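Local coordinates for protein putative polyketide synthase (Brevibacillus brevis, PDB 5HU7) that probably catalyses the dehydration of beta-hydroxyacyl intermediates, as the dehydratase domain of a trans-acyltransferase polyketide synthase, at residues A[136-148]-A[279-291]. Numbering follows the deposited sequence.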
# COMPACT_ATOMS: atom_id res chain seq x y z
N SER A 136 24.25 1.79 -10.06
CA SER A 136 24.38 2.68 -11.18
C SER A 136 25.25 1.97 -12.18
O SER A 136 26.43 1.79 -11.93
CB SER A 136 24.98 4.02 -10.77
OG SER A 136 24.27 4.50 -9.65
N PHE A 137 24.67 1.53 -13.30
CA PHE A 137 25.45 0.86 -14.34
C PHE A 137 26.30 1.88 -15.08
O PHE A 137 25.79 2.66 -15.85
CB PHE A 137 24.57 0.05 -15.28
CG PHE A 137 23.92 -1.12 -14.57
CD1 PHE A 137 24.65 -2.25 -14.26
CD2 PHE A 137 22.56 -1.11 -14.28
CE1 PHE A 137 24.06 -3.32 -13.63
CE2 PHE A 137 21.96 -2.20 -13.68
CZ PHE A 137 22.72 -3.30 -13.33
N VAL A 138 27.59 1.83 -14.84
CA VAL A 138 28.60 2.73 -15.39
C VAL A 138 28.86 2.54 -16.88
O VAL A 138 29.37 3.45 -17.54
CB VAL A 138 29.91 2.67 -14.58
CG1 VAL A 138 29.68 3.06 -13.12
CG2 VAL A 138 30.59 1.30 -14.68
N GLU A 139 28.60 1.33 -17.40
CA GLU A 139 28.77 1.03 -18.80
C GLU A 139 27.65 0.13 -19.28
O GLU A 139 27.69 -1.07 -19.03
CB GLU A 139 30.16 0.38 -19.01
CG GLU A 139 30.69 0.52 -20.43
CD GLU A 139 32.08 -0.06 -20.63
OE1 GLU A 139 32.40 -1.08 -19.99
OE2 GLU A 139 32.86 0.53 -21.43
N VAL A 140 26.62 0.70 -19.93
CA VAL A 140 25.48 -0.08 -20.46
C VAL A 140 25.97 -0.79 -21.74
O VAL A 140 26.55 -0.14 -22.60
CB VAL A 140 24.23 0.81 -20.71
CG1 VAL A 140 23.15 0.06 -21.49
CG2 VAL A 140 23.68 1.32 -19.38
N PRO A 141 25.84 -2.13 -21.84
CA PRO A 141 26.36 -2.81 -23.03
C PRO A 141 25.50 -2.65 -24.28
O PRO A 141 24.36 -2.20 -24.23
CB PRO A 141 26.48 -4.27 -22.57
CG PRO A 141 25.46 -4.44 -21.54
CD PRO A 141 25.20 -3.09 -20.91
N THR A 142 26.11 -2.95 -25.40
CA THR A 142 25.47 -2.83 -26.71
C THR A 142 25.76 -4.04 -27.57
O THR A 142 26.69 -4.80 -27.31
CB THR A 142 26.01 -1.59 -27.45
OG1 THR A 142 27.40 -1.78 -27.64
CG2 THR A 142 25.77 -0.30 -26.69
N LEU A 143 24.99 -4.18 -28.63
CA LEU A 143 25.16 -5.23 -29.63
C LEU A 143 25.39 -4.55 -30.94
O LEU A 143 24.80 -3.51 -31.20
CB LEU A 143 23.88 -6.08 -29.74
CG LEU A 143 23.49 -6.87 -28.50
CD1 LEU A 143 22.29 -7.74 -28.79
CD2 LEU A 143 24.64 -7.75 -28.00
N ASP A 144 26.27 -5.12 -31.76
CA ASP A 144 26.54 -4.64 -33.10
C ASP A 144 25.58 -5.50 -33.95
O ASP A 144 25.91 -6.64 -34.31
CB ASP A 144 28.02 -4.86 -33.45
CG ASP A 144 28.48 -4.30 -34.80
OD1 ASP A 144 27.65 -3.69 -35.50
OD2 ASP A 144 29.68 -4.44 -35.12
N LEU A 145 24.36 -5.01 -34.17
CA LEU A 145 23.31 -5.77 -34.88
C LEU A 145 23.68 -6.10 -36.32
O LEU A 145 23.64 -7.28 -36.66
CB LEU A 145 21.93 -5.08 -34.81
CG LEU A 145 21.35 -4.91 -33.41
CD1 LEU A 145 20.11 -4.04 -33.44
CD2 LEU A 145 21.07 -6.24 -32.77
N PRO A 146 24.14 -5.14 -37.15
CA PRO A 146 24.56 -5.49 -38.53
C PRO A 146 25.62 -6.59 -38.61
O PRO A 146 25.51 -7.49 -39.43
CB PRO A 146 25.11 -4.16 -39.07
CG PRO A 146 24.45 -3.13 -38.29
CD PRO A 146 24.29 -3.69 -36.90
N ALA A 147 26.63 -6.54 -37.74
CA ALA A 147 27.66 -7.58 -37.69
C ALA A 147 27.07 -8.94 -37.32
O ALA A 147 27.41 -9.93 -37.95
CB ALA A 147 28.74 -7.20 -36.70
N LEU A 148 26.17 -8.99 -36.31
CA LEU A 148 25.54 -10.25 -35.87
C LEU A 148 24.71 -10.84 -36.98
O LEU A 148 24.74 -12.05 -37.20
CB LEU A 148 24.69 -10.05 -34.60
CG LEU A 148 25.49 -9.78 -33.32
CD1 LEU A 148 24.59 -9.21 -32.22
CD2 LEU A 148 26.16 -11.06 -32.80
N GLU A 279 20.12 -11.37 -24.16
CA GLU A 279 20.27 -9.92 -24.19
C GLU A 279 19.12 -9.36 -25.02
O GLU A 279 18.89 -9.82 -26.14
CB GLU A 279 21.63 -9.52 -24.78
CG GLU A 279 22.70 -9.61 -23.71
CD GLU A 279 24.09 -9.96 -24.18
OE1 GLU A 279 24.24 -10.94 -24.95
OE2 GLU A 279 25.05 -9.29 -23.75
N LEU A 280 18.39 -8.40 -24.45
CA LEU A 280 17.24 -7.78 -25.07
C LEU A 280 17.63 -6.34 -25.35
O LEU A 280 17.97 -5.64 -24.42
CB LEU A 280 16.04 -7.85 -24.12
CG LEU A 280 15.66 -9.25 -23.63
CD1 LEU A 280 14.49 -9.19 -22.69
CD2 LEU A 280 15.30 -10.18 -24.79
N CYS A 281 17.61 -5.92 -26.62
CA CYS A 281 17.99 -4.58 -27.01
C CYS A 281 16.95 -3.91 -27.89
O CYS A 281 15.99 -4.54 -28.34
CB CYS A 281 19.34 -4.65 -27.71
SG CYS A 281 19.26 -5.41 -29.35
N ASP A 282 17.15 -2.60 -28.11
CA ASP A 282 16.33 -1.75 -28.99
C ASP A 282 16.82 -1.87 -30.45
O ASP A 282 17.67 -2.71 -30.72
CB ASP A 282 16.33 -0.28 -28.48
CG ASP A 282 17.66 0.46 -28.50
OD1 ASP A 282 18.62 -0.06 -29.10
OD2 ASP A 282 17.74 1.56 -27.91
N GLU A 283 16.27 -1.04 -31.37
CA GLU A 283 16.63 -0.98 -32.81
C GLU A 283 18.11 -0.68 -33.04
O GLU A 283 18.65 -1.10 -34.05
CB GLU A 283 15.85 0.16 -33.53
CG GLU A 283 14.35 0.04 -33.58
CD GLU A 283 13.69 1.12 -34.42
OE1 GLU A 283 13.65 2.28 -33.95
OE2 GLU A 283 13.22 0.82 -35.53
N ALA A 284 18.72 0.14 -32.16
CA ALA A 284 20.13 0.55 -32.25
C ALA A 284 21.12 -0.42 -31.59
O ALA A 284 22.32 -0.18 -31.66
CB ALA A 284 20.28 1.93 -31.61
N GLY A 285 20.67 -1.48 -30.95
CA GLY A 285 21.57 -2.41 -30.29
C GLY A 285 21.85 -2.10 -28.84
O GLY A 285 22.59 -2.85 -28.21
N ARG A 286 21.29 -1.00 -28.28
CA ARG A 286 21.49 -0.67 -26.87
C ARG A 286 20.70 -1.66 -26.00
O ARG A 286 19.47 -1.71 -26.07
CB ARG A 286 21.11 0.79 -26.55
CG ARG A 286 21.40 1.19 -25.07
CD ARG A 286 21.25 2.69 -24.81
NE ARG A 286 22.31 3.49 -25.43
CZ ARG A 286 23.54 3.68 -24.93
NH1 ARG A 286 23.90 3.11 -23.78
NH2 ARG A 286 24.42 4.44 -25.58
N ILE A 287 21.42 -2.44 -25.19
CA ILE A 287 20.80 -3.47 -24.34
C ILE A 287 20.07 -2.81 -23.15
O ILE A 287 20.64 -1.96 -22.46
CB ILE A 287 21.87 -4.50 -23.87
CG1 ILE A 287 22.40 -5.26 -25.07
CG2 ILE A 287 21.28 -5.46 -22.82
CD1 ILE A 287 23.65 -5.93 -24.88
N GLY A 288 18.83 -3.22 -22.96
CA GLY A 288 18.00 -2.77 -21.86
C GLY A 288 17.92 -3.80 -20.74
O GLY A 288 17.70 -3.42 -19.60
N ILE A 289 18.01 -5.11 -21.09
CA ILE A 289 17.92 -6.22 -20.14
C ILE A 289 18.87 -7.35 -20.54
O ILE A 289 18.87 -7.81 -21.68
CB ILE A 289 16.47 -6.79 -20.05
CG1 ILE A 289 15.41 -5.72 -19.71
CG2 ILE A 289 16.43 -7.94 -19.02
CD1 ILE A 289 14.02 -6.08 -20.11
N ARG A 290 19.63 -7.84 -19.58
CA ARG A 290 20.55 -8.95 -19.77
C ARG A 290 20.20 -10.03 -18.73
O ARG A 290 20.09 -9.71 -17.56
CB ARG A 290 21.98 -8.47 -19.62
CG ARG A 290 23.00 -9.58 -19.39
CD ARG A 290 24.39 -9.04 -19.34
NE ARG A 290 24.86 -8.60 -20.65
CZ ARG A 290 26.04 -8.04 -20.88
NH1 ARG A 290 26.89 -7.81 -19.88
NH2 ARG A 290 26.38 -7.69 -22.12
N MET A 291 20.03 -11.28 -19.17
CA MET A 291 19.72 -12.42 -18.33
C MET A 291 20.87 -13.37 -18.52
O MET A 291 21.18 -13.73 -19.65
CB MET A 291 18.42 -13.10 -18.77
CG MET A 291 17.21 -12.21 -18.64
SD MET A 291 15.76 -12.89 -19.43
CE MET A 291 15.35 -14.13 -18.29
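Pro141 lies over one face of the Arg290 guanidinium. Its CG stands 3.4 Å from Arg290 NH2, offset toward the rim of the flat group. The Arg290 chain runs out extended and bends at chi3 (-71°), which brings the group beneath the proline. NH2 also forms a salt bridge with Glu279 OE2 at 2.6 Å. With an alanine in place of Arg290, the Glu279 carboxylate would probably lose this salt-bridge mate and Pro141 the flat group it lies over.

Ile287 points toward 136-148, and its CD1 packs 3.7 Å from Leu143 CG; the two side chains cross at about a right angle. Leu143 CD1 and Leu145 CD2 both reach Cys281 SG, while Leu145 CD1 sits against Glu283 O in the turn. At the other end, Val140 CB meets the edge of the Arg286 guanidinium.

Two backbone bonds hold the segments together around a single beta bridge, Thr142 with Arg286. Ile287 N donates to Pro141 O (3.1 Å), and Leu143 N to Gly285 O (2.8 Å). Gly285 closes a type I turn, where a side chain would strike Leu143 O.

The contact joins segment 136-148, which runs between the halves of the double-hotdog fold of polyketide synthase dehydratases, to the hairpin of strands 276-281 and 287-298. The main-chain bonds set how 136-148 lies, and Pro141 probably keeps water off one side of the Arg290-Glu279 ion pair.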